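Local coordinates for acetylxylan esterase A (Aspergillus awamori, PDB 5X6S), which removes acetyl side groups from the backbone of acetylated xylans as a secreted serine esterase with an alpha/beta-hydrolase fold, at residues A[19-24]-A[63-68]. Numbering follows the deposited sequence.
Sequences MYIYVP and IVIYPS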
ATOM      1  N   MET A  19      -2.288  16.009 -15.790  1.00 15.71           N
ATOM      2  CA  MET A  19      -2.195  14.577 -15.757  1.00 16.75           C
ATOM      3  C   MET A  19      -2.400  14.015 -17.155  1.00 15.71           C
ATOM      4  O   MET A  19      -3.429  14.301 -17.776  1.00 17.03           O
ATOM      5  CB  MET A  19      -3.240  13.974 -14.828  1.00 16.25           C
ATOM      6  CG  MET A  19      -3.259  12.482 -14.850  1.00 17.31           C
ATOM      7  SD  MET A  19      -4.475  11.779 -13.757  1.00 16.97           S
ATOM      8  CE  MET A  19      -4.371  10.041 -14.168  1.00 19.12           C
ATOM      9  N   TYR A  20      -1.432  13.273 -17.650  1.00 15.17           N
ATOM     10  CA  TYR A  20      -1.561  12.558 -18.920  1.00 16.73           C
ATOM     11  C   TYR A  20      -1.263  11.110 -18.688  1.00 17.68           C
ATOM     12  O   TYR A  20      -0.317  10.771 -17.968  1.00 17.79           O
ATOM     13  CB  TYR A  20      -0.640  13.107 -20.003  1.00 17.63           C
ATOM     14  CG  TYR A  20      -0.871  14.585 -20.303  1.00 17.32           C
ATOM     15  CD1 TYR A  20      -0.367  15.562 -19.479  1.00 18.46           C
ATOM     16  CD2 TYR A  20      -1.623  14.980 -21.383  1.00 20.56           C
ATOM     17  CE1 TYR A  20      -0.532  16.920 -19.750  1.00 19.71           C
ATOM     18  CE2 TYR A  20      -1.815  16.333 -21.674  1.00 17.68           C
ATOM     19  CZ  TYR A  20      -1.270  17.294 -20.844  1.00 20.14           C
ATOM     20  OH  TYR A  20      -1.497  18.619 -21.069  1.00 21.84           O
ATOM     21  N   ILE A  21      -2.044  10.227 -19.298  1.00 17.21           N
ATOM     22  CA  ILE A  21      -1.785   8.788 -19.201  1.00 17.71           C
ATOM     23  C   ILE A  21      -1.652   8.095 -20.535  1.00 16.79           C
ATOM     24  O   ILE A  21      -2.338   8.440 -21.514  1.00 16.97           O
ATOM     25  CB  ILE A  21      -2.846   8.044 -18.369  1.00 18.15           C
ATOM     26  CG1 ILE A  21      -4.232   8.143 -18.998  1.00 19.44           C
ATOM     27  CG2 ILE A  21      -2.921   8.641 -16.995  1.00 19.82           C
ATOM     28  CD1 ILE A  21      -5.239   7.233 -18.255  1.00 21.27           C
ATOM     29  N   TYR A  22      -0.738   7.133 -20.602  1.00 16.36           N
ATOM     30  CA  TYR A  22      -0.681   6.246 -21.731  1.00 16.65           C
ATOM     31  C   TYR A  22      -1.284   4.919 -21.323  1.00 17.08           C
ATOM     32  O   TYR A  22      -0.737   4.215 -20.468  1.00 15.42           O
ATOM     33  CB  TYR A  22       0.725   6.035 -22.278  1.00 16.20           C
ATOM     34  CG  TYR A  22       0.731   5.153 -23.512  1.00 15.75           C
ATOM     35  CD1 TYR A  22       0.482   5.678 -24.780  1.00 16.45           C
ATOM     36  CD2 TYR A  22       0.980   3.803 -23.425  1.00 16.52           C
ATOM     37  CE1 TYR A  22       0.453   4.833 -25.927  1.00 17.62           C
ATOM     38  CE2 TYR A  22       0.981   2.978 -24.540  1.00 15.65           C
ATOM     39  CZ  TYR A  22       0.716   3.509 -25.804  1.00 17.72           C
ATOM     40  OH  TYR A  22       0.729   2.678 -26.910  1.00 17.61           O
ATOM     41  N   VAL A  23      -2.374   4.560 -22.002  1.00 17.54           N
ATOM     42  CA  VAL A  23      -3.011   3.259 -21.801  1.00 19.51           C
ATOM     43  C   VAL A  23      -2.686   2.374 -23.016  1.00 20.20           C
ATOM     44  O   VAL A  23      -3.115   2.692 -24.130  1.00 20.25           O
ATOM     45  CB  VAL A  23      -4.548   3.375 -21.622  1.00 20.56           C
ATOM     46  CG1 VAL A  23      -5.149   2.014 -21.317  1.00 22.11           C
ATOM     47  CG2 VAL A  23      -4.903   4.338 -20.489  1.00 20.35           C
ATOM     48  N   PRO A  24      -1.881   1.318 -22.824  1.00 19.18           N
ATOM     49  CA  PRO A  24      -1.477   0.565 -24.001  1.00 19.70           C
ATOM     50  C   PRO A  24      -2.613  -0.245 -24.634  1.00 21.19           C
ATOM     51  O   PRO A  24      -3.603  -0.555 -23.984  1.00 19.43           O
ATOM     52  CB  PRO A  24      -0.418  -0.379 -23.460  1.00 20.04           C
ATOM     53  CG  PRO A  24      -0.773  -0.584 -22.010  1.00 19.16           C
ATOM     54  CD  PRO A  24      -1.311   0.766 -21.589  1.00 18.27           C
ATOM     55  N   ILE A  63      -0.056   0.766 -17.127  1.00 14.85           N
ATOM     56  CA  ILE A  63      -0.456   2.099 -17.546  1.00 15.18           C
ATOM     57  C   ILE A  63       0.687   3.051 -17.141  1.00 14.77           C
ATOM     58  O   ILE A  63       1.270   2.873 -16.078  1.00 15.46           O
ATOM     59  CB  ILE A  63      -1.780   2.527 -16.853  1.00 14.76           C
ATOM     60  CG1 ILE A  63      -2.921   1.638 -17.389  1.00 16.49           C
ATOM     61  CG2 ILE A  63      -2.100   4.020 -17.053  1.00 15.68           C
ATOM     62  CD1 ILE A  63      -4.216   1.753 -16.624  1.00 18.76           C
ATOM     63  N   VAL A  64       0.986   4.031 -17.965  1.00 13.95           N
ATOM     64  CA  VAL A  64       1.955   5.092 -17.582  1.00 15.24           C
ATOM     65  C   VAL A  64       1.292   6.408 -17.281  1.00 14.55           C
ATOM     66  O   VAL A  64       0.415   6.840 -18.042  1.00 16.33           O
ATOM     67  CB  VAL A  64       3.059   5.353 -18.677  1.00 16.04           C
ATOM     68  CG1 VAL A  64       4.258   6.128 -18.047  1.00 16.19           C
ATOM     69  CG2 VAL A  64       3.505   4.066 -19.345  1.00 17.32           C
ATOM     70  N   ILE A  65       1.654   7.039 -16.164  1.00 14.23           N
ATOM     71  CA  ILE A  65       1.128   8.356 -15.790  1.00 13.32           C
ATOM     72  C   ILE A  65       2.255   9.343 -15.942  1.00 14.21           C
ATOM     73  O   ILE A  65       3.340   9.098 -15.436  1.00 14.58           O
ATOM     74  CB  ILE A  65       0.613   8.439 -14.330  1.00 12.89           C
ATOM     75  CG1 ILE A  65      -0.575   7.494 -14.119  1.00 12.02           C
ATOM     76  CG2 ILE A  65       0.247   9.899 -13.990  1.00 11.89           C
ATOM     77  CD1 ILE A  65      -0.928   7.302 -12.618  1.00 12.03           C
ATOM     78  N   TYR A  66       1.993  10.444 -16.655  1.00 14.05           N
ATOM     79  CA  TYR A  66       3.002  11.467 -16.919  1.00 14.48           C
ATOM     80  C   TYR A  66       2.490  12.758 -16.323  1.00 15.60           C
ATOM     81  O   TYR A  66       1.708  13.474 -16.980  1.00 16.30           O
ATOM     82  CB  TYR A  66       3.253  11.625 -18.463  1.00 15.04           C
ATOM     83  CG  TYR A  66       3.692  10.377 -19.195  1.00 13.66           C
ATOM     84  CD1 TYR A  66       5.054  10.006 -19.275  1.00 13.11           C
ATOM     85  CD2 TYR A  66       2.759   9.560 -19.834  1.00 12.75           C
ATOM     86  CE1 TYR A  66       5.468   8.884 -19.977  1.00 12.94           C
ATOM     87  CE2 TYR A  66       3.164   8.429 -20.534  1.00 15.17           C
ATOM     88  CZ  TYR A  66       4.486   8.063 -20.588  1.00 14.26           C
ATOM     89  OH  TYR A  66       4.824   6.923 -21.270  1.00 14.31           O
ATOM     90  N   PRO A  67       2.885  13.083 -15.071  1.00 16.57           N
ATOM     91  CA  PRO A  67       2.445  14.360 -14.490  1.00 16.06           C
ATOM     92  C   PRO A  67       3.123  15.499 -15.242  1.00 17.33           C
ATOM     93  O   PRO A  67       4.154  15.281 -15.840  1.00 16.07           O
ATOM     94  CB  PRO A  67       2.974  14.301 -13.034  1.00 16.78           C
ATOM     95  CG  PRO A  67       3.186  12.814 -12.764  1.00 17.26           C
ATOM     96  CD  PRO A  67       3.715  12.326 -14.120  1.00 16.30           C
ATOM     97  N   SER A  68       2.492  16.685 -15.236  1.00 18.02           N
ATOM     98  CA  SER A  68       2.989  17.818 -16.025  1.00 18.14           C
ATOM     99  C   SER A  68       3.038  19.076 -15.170  1.00 17.30           C
ATOM    100  O   SER A  68       2.024  19.548 -14.682  1.00 18.20           O
ATOM    101  CB  SER A  68       2.105  18.049 -17.231  1.00 18.55           C
ATOM    102  OG  SER A  68       2.870  18.572 -18.253  1.00 18.45           O
TER
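The shortest bond, Tyr66 N to Tyr20 O, spans 2.7 Å and is nearly straight (167° at the hydrogen). Its return bond, Tyr20 N to Tyr66 O, is longer at 3.2 Å, with the donor 45° above the carbonyl plane. Val64 O accepts one N-H bond, from Tyr22 N over 2.8 Å, and a weak CA-H...O contact from Ile21 CA. With Val64 N to Tyr22 O, these make Tyr20-Tyr66 and Tyr22-Val64 the hydrogen-bonded pairs of an antiparallel ladder.

On the face that carries Tyr20, Tyr22, Val64 and Tyr66, Tyr66 has CG anti to its carbonyl carbon (chi1 -58°), and its ring brings CE2 to 3.8 Å from Tyr22 CB, which sits at the ring edge; Val64 CG1 lies over one face, offset toward the rim. Tyr20 touches Ser68 CB through CE1 (3.8 Å). On the other face Ile21 CG2 meets Ile65 CG1 at 3.9 Å, at a slant.

Helix 53-60 packs on the Tyr22 and Tyr66 side, where Tyr22 OH hydrogen-bonds Glu58, and helix 91-106 against Met19 and Ile65. In the alpha/beta-hydrolase sheet, strand 18-23 lies between strands 3-7 and 63-68, antiparallel to both; strand 33-37, beyond 63-68, is parallel to it.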